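Local coordinates for protein GH26C (Muricauda sp. MAR_2010_75, PDB 6Q78) that probably hydrolyses internal beta-1,4-mannosidic bonds of mannans, as a family 26 glycoside hydrolase with a TIM-barrel fold, at residues N79-G84 / P400-A405; K103-S108 / P383-P388; D301-G306 / T336-T341; G350-N355 / A390-E395. One frame throughout, in Å; residues are numbered along the deposited sequence.

Contact 1: N79-G84 / P400-A405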
loop_
_atom_site.group_PDB
_atom_site.type_symbol
_atom_site.label_atom_id
_atom_site.label_comp_id
_atom_site.label_asym_id
_atom_site.label_seq_id
_atom_site.Cartn_x
_atom_site.Cartn_y
_atom_site.Cartn_z
ATOM N N ASN A 79 15.128 8.599 -9.202
ATOM C CA ASN A 79 16.335 7.816 -8.999
ATOM C C ASN A 79 16.407 7.053 -7.685
ATOM O O ASN A 79 17.469 6.495 -7.390
ATOM C CB ASN A 79 17.569 8.718 -9.080
ATOM C CG ASN A 79 17.540 9.825 -8.067
ATOM O OD1 ASN A 79 16.747 9.815 -7.130
ATOM N ND2 ASN A 79 18.425 10.808 -8.251
ATOM N N SER A 80 15.357 7.023 -6.872
ATOM C CA SER A 80 15.448 6.408 -5.558
ATOM C C SER A 80 14.074 5.844 -5.225
ATOM O O SER A 80 13.107 6.047 -5.974
ATOM C CB SER A 80 15.794 7.457 -4.487
ATOM O OG SER A 80 17.090 8.026 -4.687
ATOM N N PHE A 81 13.980 5.147 -4.082
ATOM C CA PHE A 81 12.677 4.691 -3.610
ATOM C C PHE A 81 12.687 4.464 -2.093
ATOM O O PHE A 81 13.695 4.042 -1.509
ATOM C CB PHE A 81 12.194 3.415 -4.342
ATOM C CG PHE A 81 13.180 2.291 -4.310
ATOM C CD1 PHE A 81 13.197 1.402 -3.242
ATOM C CD2 PHE A 81 14.074 2.107 -5.343
ATOM C CE1 PHE A 81 14.134 0.376 -3.187
ATOM C CE2 PHE A 81 15.011 1.059 -5.320
ATOM C CZ PHE A 81 15.035 0.186 -4.241
ATOM N N ILE A 82 11.547 4.731 -1.474
ATOM C CA ILE A 82 11.396 4.465 -0.041
ATOM C C ILE A 82 11.093 2.994 0.161
ATOM O O ILE A 82 10.337 2.401 -0.616
ATOM C CB ILE A 82 10.275 5.351 0.522
ATOM C CG1 ILE A 82 10.696 6.822 0.423
ATOM C CG2 ILE A 82 9.961 5.001 1.978
ATOM C CD1 ILE A 82 9.550 7.815 0.738
ATOM N N VAL A 83 11.677 2.408 1.209
ATOM C CA VAL A 83 11.372 1.043 1.626
ATOM C C VAL A 83 10.612 1.083 2.938
ATOM O O VAL A 83 11.073 1.685 3.911
ATOM C CB VAL A 83 12.660 0.227 1.767
ATOM C CG1 VAL A 83 12.408 -1.112 2.456
ATOM C CG2 VAL A 83 13.266 0.013 0.357
ATOM N N GLY A 84 9.468 0.401 2.969
ATOM C CA GLY A 84 8.723 0.293 4.208
ATOM C C GLY A 84 8.237 -1.112 4.511
ATOM O O GLY A 84 8.595 -2.083 3.831
ATOM N N PRO A 400 22.511 3.208 -2.734
ATOM C CA PRO A 400 22.117 4.624 -2.691
ATOM C C PRO A 400 20.646 4.843 -3.018
ATOM O O PRO A 400 20.041 5.777 -2.482
ATOM C CB PRO A 400 23.064 5.301 -3.697
ATOM C CG PRO A 400 23.633 4.197 -4.509
ATOM C CD PRO A 400 23.640 2.967 -3.652
ATOM N N GLU A 401 20.049 3.994 -3.863
ATOM C CA GLU A 401 18.641 4.147 -4.220
ATOM C C GLU A 401 17.710 3.983 -3.021
ATOM O O GLU A 401 16.589 4.496 -3.049
ATOM C CB GLU A 401 18.263 3.112 -5.282
ATOM C CG GLU A 401 18.869 3.352 -6.704
ATOM C CD GLU A 401 20.389 3.146 -6.812
ATOM O OE1 GLU A 401 20.958 2.405 -5.991
ATOM O OE2 GLU A 401 21.035 3.731 -7.736
ATOM N N VAL A 402 18.108 3.224 -2.003
ATOM C CA VAL A 402 17.171 2.857 -0.927
ATOM C C VAL A 402 17.068 3.980 0.101
ATOM O O VAL A 402 18.084 4.451 0.635
ATOM C CB VAL A 402 17.593 1.539 -0.250
ATOM C CG1 VAL A 402 16.838 1.328 1.057
ATOM C CG2 VAL A 402 17.394 0.350 -1.182
ATOM N N ILE A 403 15.834 4.365 0.428
ATOM C CA ILE A 403 15.553 5.396 1.442
ATOM C C ILE A 403 14.818 4.746 2.614
ATOM O O ILE A 403 13.693 4.263 2.453
ATOM C CB ILE A 403 14.718 6.542 0.836
ATOM C CG1 ILE A 403 15.490 7.174 -0.326
ATOM C CG2 ILE A 403 14.310 7.604 1.855
ATOM C CD1 ILE A 403 14.679 8.216 -1.066
ATOM N N LEU A 404 15.441 4.762 3.804
ATOM C CA LEU A 404 14.813 4.404 5.076
ATOM C C LEU A 404 14.535 5.691 5.863
ATOM O O LEU A 404 14.796 6.789 5.377
ATOM C CB LEU A 404 15.712 3.446 5.859
ATOM C CG LEU A 404 16.012 2.106 5.182
ATOM C CD1 LEU A 404 16.968 1.247 6.027
ATOM C CD2 LEU A 404 14.734 1.331 4.894
ATOM N N ALA A 405 14.052 5.563 7.105
ATOM C CA ALA A 405 13.708 6.760 7.870
ATOM C C ALA A 405 14.880 7.725 7.984
ATOM O O ALA A 405 14.708 8.934 7.834
ATOM C CB ALA A 405 13.201 6.400 9.275
HETATM O O HOH W 1 19.697 5.804 -9.065
HETATM O O HOH W 2 18.987 8.169 -2.667
#
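Ile-403 and Phe-81 lie at the middle of a short parallel pairing in which strand 402-403 adds itself to the beginning of barrel strand 81-86. Backbone bonds alternate from one strand to the other: Phe-81 N gives to Glu-401 O (2.9 Å), Ile-403 N to Phe-81 O (2.9 Å) and Val-83 N to Ile-403 O (3.0 Å). The remaining edge of strand 81-86 is bonded to strand 369-372, so the added strand shares its edge with strand 112-116, which takes over at Val-83.

The side chain of Ile-403 can be followed outward. Its CB lies 3.6 Å from Phe-81 O. There the side chain forks: CG2 meets Ile-82 CG1 at 4.0 Å, while CG1, anti to its own carbonyl carbon (chi1 -60°), runs back along the partner strand until CD1 rests 3.7 Å from Ser-80 CB. A branched residue thus covers two neighbours at once.

On the other face of the sheet the Phe-81 ring turns toward the partner, its CE1 3.8 Å from Val-402 CG2 and its CE2 beside Glu-401 CB. Val-83 continues this apolar row against Val-402 and Leu-404, with Phe-396 of helix 390-397 touching both valines.

Where the strands begin, water joins them: one molecule donates to both Asn-79 O and Glu-401 OE2, another to Pro-400 O while also bonding Ser-80 OG. Polar residues therefore suit the wet end and branched aliphatics the dry one, and the backbone bonds inside are probably shielded from competing water.

Contact 2: K103-S108 / P383-P388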
loop_
_atom_site.group_PDB
_atom_site.type_symbol
_atom_site.label_atom_id
_atom_site.label_comp_id
_atom_site.label_asym_id
_atom_site.label_seq_id
_atom_site.Cartn_x
_atom_site.Cartn_y
_atom_site.Cartn_z
ATOM N N LYS A 103 14.481 -1.505 12.193
ATOM C CA LYS A 103 15.449 -0.770 13.024
ATOM C C LYS A 103 16.337 -1.711 13.839
ATOM O O LYS A 103 17.534 -1.443 14.006
ATOM C CB LYS A 103 14.718 0.208 13.945
ATOM C CG LYS A 103 15.663 1.025 14.840
ATOM C CD LYS A 103 14.875 2.108 15.552
ATOM C CE LYS A 103 15.637 2.624 16.738
ATOM N NZ LYS A 103 16.817 3.373 16.311
ATOM N N LYS A 104 15.792 -2.833 14.339
ATOM C CA LYS A 104 16.670 -3.821 14.976
ATOM C C LYS A 104 17.780 -4.242 14.028
ATOM O O LYS A 104 18.918 -4.484 14.452
ATOM C CB LYS A 104 15.892 -5.085 15.383
ATOM C CG LYS A 104 14.743 -4.919 16.415
ATOM C CD LYS A 104 14.207 -6.307 16.775
ATOM C CE LYS A 104 13.088 -6.286 17.787
ATOM N NZ LYS A 104 11.773 -5.900 17.165
ATOM N N MET A 105 17.444 -4.406 12.751
ATOM C CA MET A 105 18.355 -4.936 11.744
ATOM C C MET A 105 19.344 -3.883 11.267
ATOM O O MET A 105 20.562 -4.137 11.240
ATOM C CB MET A 105 17.498 -5.423 10.556
ATOM C CG MET A 105 18.281 -6.134 9.432
ATOM S SD MET A 105 19.099 -7.677 9.987
ATOM C CE MET A 105 20.850 -7.194 9.929
ATOM N N THR A 106 18.842 -2.692 10.883
ATOM C CA THR A 106 19.628 -1.689 10.162
ATOM C C THR A 106 20.043 -0.498 11.011
ATOM O O THR A 106 20.928 0.260 10.579
ATOM C CB THR A 106 18.849 -1.112 8.966
ATOM O OG1 THR A 106 17.821 -0.202 9.432
ATOM C CG2 THR A 106 18.242 -2.203 8.107
ATOM N N GLY A 107 19.420 -0.304 12.167
ATOM C CA GLY A 107 19.610 0.903 12.956
ATOM C C GLY A 107 18.675 2.035 12.598
ATOM O O GLY A 107 18.578 3.009 13.386
ATOM N N SER A 108 17.976 1.944 11.454
ATOM C CA SER A 108 16.999 2.942 11.039
ATOM C C SER A 108 15.611 2.333 11.005
ATOM O O SER A 108 15.454 1.177 10.637
ATOM C CB SER A 108 17.340 3.453 9.641
ATOM O OG SER A 108 16.348 4.383 9.208
ATOM N N PRO A 383 14.773 -9.529 7.736
ATOM C CA PRO A 383 15.492 -10.243 8.798
ATOM C C PRO A 383 15.805 -9.337 9.982
ATOM O O PRO A 383 15.729 -8.102 9.905
ATOM C CB PRO A 383 16.798 -10.664 8.109
ATOM C CG PRO A 383 17.047 -9.538 7.126
ATOM C CD PRO A 383 15.631 -9.240 6.574
ATOM N N VAL A 384 16.125 -9.987 11.099
ATOM C CA VAL A 384 16.716 -9.299 12.245
ATOM C C VAL A 384 18.094 -9.923 12.441
ATOM O O VAL A 384 18.395 -10.963 11.832
ATOM C CB VAL A 384 15.826 -9.389 13.499
ATOM C CG1 VAL A 384 14.454 -8.687 13.257
ATOM C CG2 VAL A 384 15.681 -10.812 13.976
ATOM N N PRO A 385 18.936 -9.334 13.269
ATOM C CA PRO A 385 20.306 -9.845 13.340
ATOM C C PRO A 385 20.403 -11.309 13.776
ATOM O O PRO A 385 19.730 -11.761 14.655
ATOM C CB PRO A 385 20.980 -8.875 14.329
ATOM C CG PRO A 385 20.222 -7.588 14.134
ATOM C CD PRO A 385 18.802 -8.061 13.994
ATOM N N GLY A 386 21.284 -12.021 13.100
ATOM C CA GLY A 386 21.494 -13.429 13.342
ATOM C C GLY A 386 20.643 -14.338 12.472
ATOM O O GLY A 386 20.844 -15.518 12.476
ATOM N N LEU A 387 19.698 -13.789 11.724
ATOM C CA LEU A 387 18.886 -14.631 10.865
ATOM C C LEU A 387 19.498 -14.727 9.507
ATOM O O LEU A 387 20.128 -13.821 9.061
ATOM C CB LEU A 387 17.473 -14.061 10.704
ATOM C CG LEU A 387 16.558 -14.079 11.910
ATOM C CD1 LEU A 387 15.155 -13.654 11.439
ATOM C CD2 LEU A 387 16.500 -15.456 12.554
ATOM N N PRO A 388 19.238 -15.822 8.805
ATOM C CA PRO A 388 19.696 -15.931 7.432
ATOM C C PRO A 388 18.984 -14.818 6.644
ATOM O O PRO A 388 17.772 -14.633 6.836
ATOM C CB PRO A 388 19.180 -17.301 6.989
ATOM C CG PRO A 388 19.037 -18.068 8.231
ATOM C CD PRO A 388 18.672 -17.080 9.297
#
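Met-105 reaches from the last turn of helix 101-106 onto Pro-383 and Val-384, where the loop leading to helix 390-397 enters a type II beta turn at the surface of the TIM barrel. Its CG, anti to the backbone N (chi1 -175°), comes within 3.3 Å of Pro-383 O. A bend at chi2 then lays SD against the loop, 3.5 Å from Val-384 C and 4.0 Å from both Pro-383 CG and Pro-385 CD. The flexible, unbranched thioether suits this place because it can curve along a proline-lined surface. Pro-385 answers from the loop, its CG 3.4 Å from Lys-104 O, beside the helix backbone.

One layer out, the Lys-104 chain passes Val-384 CG1 at a loose distance, using only its methylenes. Its ammonium is held by a salt bridge to Asp-101, at the start of the helix, and by the carbonyls of Asp-99 and Asn-96 before it, which probably fixes the course of the chain. Met-105 also touches Ala-390, Phe-393 and Met-394, so helix 390-397 backs the same sulfur-bearing side chain.

The backbones are shaped by glycines. Gly-386 takes the third position of the beta turn with a positive phi of 92°, and Leu-387 N closes that turn on Val-384 O. Gly-107, also at positive phi, ends the helix. An ST turn spans this glycine, with Ser-108 N donating to Thr-106 OG1 at 3.0 Å and an N-H...O angle of 160°.

Contact 3: D301-G306 / T336-T341; sequences DFNNQG and TGYFVT
Thr-336 and Phe-302 meet near the C-terminal ends of the two strands of a beta-alpha-beta crossover: strand 293-298 and strand 330-336 are neighbours in the barrel, and the loop that leaves the first packs on the chain that leaves the second. Thr-336 holds its OG1 anti to the backbone N (chi1 -165°), placing it 3.4 Å from Phe-302 CE2. The hydroxyl is bonded to Asn-298 O, so its polarity is met while it lies beside the buried ring, which also touches Leu-356, Ala-359 and Ala-313.

Gly-337 follows with positive phi, at backbone angles where a CB would be jammed against the preceding carbonyl; glycine lets the chain take this extended conformation. Tyr-338 then carries most of the contact. Its CD1 passes 3.7 Å from Phe-302 O, and the amides of Asn-303 and Asn-304 come to the ring's edge, that of Asn-304 with its plane 87° from the ring. Tyrosine suits a site buried along the ring but polar at its end, where OH is bonded to Asn-345 ND2.

The asparagines are presented by an inverse gamma turn centred on Asn-303, with Asn-304 N 2.9 Å from Phe-302 O.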
loop_
_atom_site.group_PDB
_atom_site.type_symbol
_atom_site.label_atom_id
_atom_site.label_comp_id
_atom_site.label_asym_id
_atom_site.label_seq_id
_atom_site.Cartn_x
_atom_site.Cartn_y
_atom_site.Cartn_z
ATOM N N ASP A 301 6.636 -13.892 -8.397
ATOM C CA ASP A 301 7.826 -13.949 -9.237
ATOM C C ASP A 301 9.106 -14.040 -8.428
ATOM O O ASP A 301 10.153 -14.383 -9.000
ATOM C CB ASP A 301 7.859 -12.773 -10.203
ATOM C CG ASP A 301 6.736 -12.838 -11.227
ATOM O OD1 ASP A 301 6.387 -13.959 -11.669
ATOM O OD2 ASP A 301 6.202 -11.759 -11.577
ATOM N N PHE A 302 9.017 -13.847 -7.117
ATOM C CA PHE A 302 10.147 -13.961 -6.208
ATOM C C PHE A 302 10.162 -15.270 -5.425
ATOM O O PHE A 302 11.114 -15.525 -4.682
ATOM C CB PHE A 302 10.179 -12.767 -5.250
ATOM C CG PHE A 302 10.405 -11.440 -5.933
ATOM C CD1 PHE A 302 11.615 -11.164 -6.559
ATOM C CD2 PHE A 302 9.406 -10.478 -5.967
ATOM C CE1 PHE A 302 11.829 -9.959 -7.197
ATOM C CE2 PHE A 302 9.625 -9.256 -6.605
ATOM C CZ PHE A 302 10.853 -9.000 -7.211
ATOM N N ASN A 303 9.165 -16.136 -5.608
ATOM C CA ASN A 303 9.032 -17.312 -4.745
ATOM C C ASN A 303 9.837 -18.474 -5.324
ATOM O O ASN A 303 9.315 -19.398 -5.959
ATOM C CB ASN A 303 7.564 -17.682 -4.552
ATOM C CG ASN A 303 7.379 -18.690 -3.420
ATOM O OD1 ASN A 303 8.338 -19.313 -2.985
ATOM N ND2 ASN A 303 6.148 -18.835 -2.932
ATOM N N ASN A 304 11.157 -18.406 -5.111
ATOM C CA ASN A 304 12.087 -19.428 -5.601
ATOM C C ASN A 304 11.909 -19.681 -7.100
ATOM O O ASN A 304 11.820 -20.826 -7.546
ATOM C CB ASN A 304 11.907 -20.762 -4.868
ATOM C CG ASN A 304 12.191 -20.690 -3.407
ATOM O OD1 ASN A 304 11.276 -20.808 -2.587
ATOM N ND2 ASN A 304 13.459 -20.553 -3.055
ATOM N N GLN A 305 11.818 -18.603 -7.876
ATOM C CA GLN A 305 11.630 -18.697 -9.320
ATOM C C GLN A 305 12.888 -18.327 -10.101
ATOM O O GLN A 305 12.832 -18.219 -11.335
ATOM C CB GLN A 305 10.472 -17.790 -9.753
ATOM C CG GLN A 305 9.117 -18.112 -9.117
ATOM C CD GLN A 305 8.492 -19.373 -9.649
ATOM O OE1 GLN A 305 7.825 -19.356 -10.692
ATOM N NE2 GLN A 305 8.689 -20.480 -8.950
ATOM N N GLY A 306 14.019 -18.115 -9.419
ATOM C CA GLY A 306 15.252 -17.918 -10.159
ATOM C C GLY A 306 15.279 -16.590 -10.906
ATOM O O GLY A 306 14.445 -15.701 -10.722
ATOM N N THR A 336 5.616 -6.736 -1.509
ATOM C CA THR A 336 6.536 -7.751 -1.990
ATOM C C THR A 336 7.174 -8.438 -0.789
ATOM O O THR A 336 6.889 -8.118 0.376
ATOM C CB THR A 336 7.598 -7.143 -2.922
ATOM O OG1 THR A 336 8.259 -8.190 -3.660
ATOM C CG2 THR A 336 8.610 -6.316 -2.117
ATOM N N GLY A 337 8.013 -9.424 -1.091
ATOM C CA GLY A 337 8.699 -10.163 -0.050
ATOM C C GLY A 337 8.851 -11.617 -0.433
ATOM O O GLY A 337 8.196 -12.133 -1.347
ATOM N N TYR A 338 9.767 -12.276 0.250
ATOM C CA TYR A 338 9.913 -13.728 0.208
ATOM C C TYR A 338 9.836 -14.189 1.656
ATOM O O TYR A 338 10.717 -13.857 2.459
ATOM C CB TYR A 338 11.241 -14.161 -0.416
ATOM C CG TYR A 338 11.373 -15.667 -0.378
ATOM C CD1 TYR A 338 10.581 -16.459 -1.180
ATOM C CD2 TYR A 338 12.283 -16.300 0.472
ATOM C CE1 TYR A 338 10.670 -17.837 -1.141
ATOM C CE2 TYR A 338 12.383 -17.690 0.500
ATOM C CZ TYR A 338 11.556 -18.435 -0.305
ATOM O OH TYR A 338 11.632 -19.821 -0.291
ATOM N N PHE A 339 8.776 -14.915 1.999
ATOM C CA PHE A 339 8.534 -15.299 3.385
ATOM C C PHE A 339 9.381 -16.507 3.772
ATOM O O PHE A 339 9.370 -17.533 3.080
ATOM C CB PHE A 339 7.058 -15.629 3.603
ATOM C CG PHE A 339 6.119 -14.471 3.453
ATOM C CD1 PHE A 339 5.941 -13.565 4.478
ATOM C CD2 PHE A 339 5.354 -14.337 2.303
ATOM C CE1 PHE A 339 5.030 -12.514 4.346
ATOM C CE2 PHE A 339 4.462 -13.286 2.155
ATOM C CZ PHE A 339 4.302 -12.367 3.182
ATOM N N VAL A 340 10.097 -16.386 4.893
ATOM C CA VAL A 340 10.973 -17.430 5.410
ATOM C C VAL A 340 10.408 -17.921 6.729
ATOM O O VAL A 340 10.156 -17.122 7.641
ATOM C CB VAL A 340 12.405 -16.901 5.615
ATOM C CG1 VAL A 340 13.288 -17.965 6.254
ATOM C CG2 VAL A 340 13.004 -16.456 4.294
ATOM N N THR A 341 10.220 -19.238 6.836
ATOM C CA THR A 341 9.890 -19.909 8.091
ATOM C C THR A 341 10.932 -21.011 8.249
ATOM O O THR A 341 10.930 -21.974 7.481
ATOM C CB THR A 341 8.467 -20.477 8.024
ATOM O OG1 THR A 341 7.551 -19.425 7.666
ATOM C CG2 THR A 341 8.038 -21.066 9.365
#

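Contact 4: G350-N355 / A390-E395; sequences GFFTNN and ANDFME
Asp-392 and the first turn of helix 351-361 form the polar half of this helix-helix contact. Its carboxylate, carried across by a CG anti to the backbone N (chi1 174°), takes two backbone amides of that turn: OD2 accepts from Phe-352 N at 2.8 Å and OD1 from Thr-353 N at 3.0 Å, each on the syn side. OD1 accepts a second hydrogen bond, from Thr-353 OG1 (2.9 Å), nearly along its C-O axis. Three bonds thus grip one rigid group. Gly-350, at the N-cap position, has positive phi and no side chain of its own to serve these amides, and an aspartate from another helix does so instead. The negative charge at the helix's N-terminus is probably stabilised by its dipole.

The aromatic half is a T-shaped pair. Phe-393 points its edge at the face of Phe-352, with CD1 over the ring centre, ring centroids 4.8 Å apart and planes at 77°. On the opposite face Phe-351 CD2 comes over the Phe-352 ring near its rim, leaving Phe-352 between two phenylalanines.

Van der Waals contact is slight: the methyl Thr-353 CG2 lies 3.7 Å from the carboxylate carbon Glu-395 CD, where the glutamate chain passes across it at the solvent side.

The axes of helical segments 351-355 and 390-395 come within 7.6 Å, at 49°. Phe-396, further along helix 390-397, extends the packing on Phe-352 and Thr-353; Pro-383 from the preceding loop and Met-105 of helix 101-106 touch Phe-393, and Tyr-338, beyond barrel strand 330-336, borders Phe-351.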
loop_
_atom_site.group_PDB
_atom_site.type_symbol
_atom_site.label_atom_id
_atom_site.label_comp_id
_atom_site.label_asym_id
_atom_site.label_seq_id
_atom_site.Cartn_x
_atom_site.Cartn_y
_atom_site.Cartn_z
ATOM N N GLY A 350 21.260 -14.132 -1.695
ATOM C CA GLY A 350 21.264 -12.904 -2.459
ATOM C C GLY A 350 19.898 -12.387 -2.842
ATOM O O GLY A 350 19.796 -11.562 -3.753
ATOM N N PHE A 351 18.837 -12.838 -2.165
ATOM C CA PHE A 351 17.491 -12.386 -2.517
ATOM C C PHE A 351 17.391 -10.865 -2.620
ATOM O O PHE A 351 16.868 -10.325 -3.601
ATOM C CB PHE A 351 16.437 -12.876 -1.521
ATOM C CG PHE A 351 15.094 -12.318 -1.819
ATOM C CD1 PHE A 351 14.399 -12.751 -2.945
ATOM C CD2 PHE A 351 14.554 -11.290 -1.055
ATOM C CE1 PHE A 351 13.176 -12.197 -3.285
ATOM C CE2 PHE A 351 13.322 -10.733 -1.385
ATOM C CZ PHE A 351 12.626 -11.185 -2.517
ATOM N N PHE A 352 17.790 -10.150 -1.572
ATOM C CA PHE A 352 17.516 -8.714 -1.561
ATOM C C PHE A 352 18.407 -7.978 -2.546
ATOM O O PHE A 352 17.944 -7.092 -3.282
ATOM C CB PHE A 352 17.696 -8.139 -0.148
ATOM C CG PHE A 352 16.720 -8.683 0.862
ATOM C CD1 PHE A 352 15.380 -8.283 0.839
ATOM C CD2 PHE A 352 17.138 -9.579 1.835
ATOM C CE1 PHE A 352 14.461 -8.789 1.766
ATOM C CE2 PHE A 352 16.213 -10.087 2.788
ATOM C CZ PHE A 352 14.872 -9.682 2.743
ATOM N N THR A 353 19.691 -8.310 -2.557
ATOM C CA THR A 353 20.636 -7.542 -3.351
ATOM C C THR A 353 20.574 -7.917 -4.824
ATOM O O THR A 353 20.652 -7.033 -5.689
ATOM C CB THR A 353 22.042 -7.748 -2.794
ATOM O OG1 THR A 353 22.079 -7.247 -1.442
ATOM C CG2 THR A 353 23.054 -7.018 -3.647
ATOM N N ASN A 354 20.428 -9.209 -5.139
ATOM C CA ASN A 354 20.548 -9.680 -6.517
ATOM C C ASN A 354 19.208 -9.913 -7.200
ATOM O O ASN A 354 19.161 -9.990 -8.442
ATOM C CB ASN A 354 21.306 -11.005 -6.553
ATOM C CG ASN A 354 22.700 -10.876 -5.976
ATOM O OD1 ASN A 354 23.349 -9.841 -6.132
ATOM N ND2 ASN A 354 23.160 -11.915 -5.290
ATOM N N ASN A 355 18.138 -10.091 -6.432
ATOM C CA ASN A 355 16.833 -10.406 -7.003
ATOM C C ASN A 355 15.905 -9.204 -6.876
ATOM O O ASN A 355 15.546 -8.582 -7.874
ATOM C CB ASN A 355 16.220 -11.652 -6.357
ATOM C CG ASN A 355 16.996 -12.917 -6.674
ATOM O OD1 ASN A 355 18.113 -12.876 -7.223
ATOM N ND2 ASN A 355 16.397 -14.068 -6.342
ATOM N N ALA A 390 20.337 -11.671 6.778
ATOM C CA ALA A 390 20.634 -10.395 7.407
ATOM C C ALA A 390 21.690 -9.587 6.670
ATOM O O ALA A 390 21.494 -8.439 6.391
ATOM C CB ALA A 390 21.065 -10.639 8.853
ATOM N N ASN A 391 22.809 -10.202 6.298
ATOM C CA ASN A 391 23.845 -9.466 5.595
ATOM C C ASN A 391 23.404 -8.992 4.219
ATOM O O ASN A 391 23.716 -7.910 3.790
ATOM C CB ASN A 391 25.169 -10.253 5.536
ATOM C CG ASN A 391 26.306 -9.422 4.970
ATOM O OD1 ASN A 391 26.738 -9.639 3.858
ATOM N ND2 ASN A 391 26.766 -8.444 5.743
ATOM N N ASP A 392 22.658 -9.855 3.540
ATOM C CA ASP A 392 22.126 -9.546 2.224
ATOM C C ASP A 392 21.188 -8.324 2.335
ATOM O O ASP A 392 21.251 -7.433 1.547
ATOM C CB ASP A 392 21.402 -10.792 1.680
ATOM C CG ASP A 392 20.673 -10.555 0.378
ATOM O OD1 ASP A 392 21.136 -9.806 -0.451
ATOM O OD2 ASP A 392 19.633 -11.180 0.237
ATOM N N PHE A 393 20.365 -8.302 3.362
ATOM C CA PHE A 393 19.475 -7.169 3.574
ATOM C C PHE A 393 20.264 -5.894 3.842
ATOM O O PHE A 393 19.910 -4.853 3.381
ATOM C CB PHE A 393 18.518 -7.457 4.717
ATOM C CG PHE A 393 17.401 -6.463 4.854
ATOM C CD1 PHE A 393 16.351 -6.496 3.990
ATOM C CD2 PHE A 393 17.394 -5.541 5.846
ATOM C CE1 PHE A 393 15.292 -5.612 4.120
ATOM C CE2 PHE A 393 16.365 -4.643 5.979
ATOM C CZ PHE A 393 15.294 -4.680 5.113
ATOM N N MET A 394 21.345 -5.995 4.610
ATOM C CA MET A 394 22.167 -4.827 4.883
ATOM C C MET A 394 22.785 -4.277 3.625
ATOM O O MET A 394 22.861 -3.095 3.438
ATOM C CB MET A 394 23.268 -5.173 5.882
ATOM C CG MET A 394 22.755 -5.448 7.269
ATOM S SD MET A 394 21.997 -4.025 8.081
ATOM C CE MET A 394 22.952 -2.641 7.517
ATOM N N GLU A 395 23.238 -5.164 2.760
ATOM C CA GLU A 395 23.799 -4.737 1.511
ATOM C C GLU A 395 22.746 -4.028 0.665
ATOM O O GLU A 395 23.019 -3.011 0.084
ATOM C CB GLU A 395 24.443 -5.905 0.750
ATOM C CG GLU A 395 25.123 -5.445 -0.518
ATOM C CD GLU A 395 25.865 -6.537 -1.246
ATOM O OE1 GLU A 395 25.815 -7.697 -0.821
ATOM O OE2 GLU A 395 26.465 -6.195 -2.254
#

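Contacts 1 and 3 are mostly buried, contact 4 partly so, and contact 2 lies at the surface. Only contact 1 is built on paired strands, and backbone bonds dominate it; contact 4 relies on a carboxylate and aromatic rings, contact 2 on thioether and proline surfaces, contact 3 on one tyrosine among loop atoms. Helix 390-397 ties several together: it supplies half of contact 4, receives Met-105 of contact 2, and leads into strand 402-403 of contact 1. Contacts 2 and 4 touch, their centres about 12 Å apart, as do contacts 3 and 4 through Phe-302 and Phe-351, and contacts 1 and 2 through Leu-404 and Ser-108.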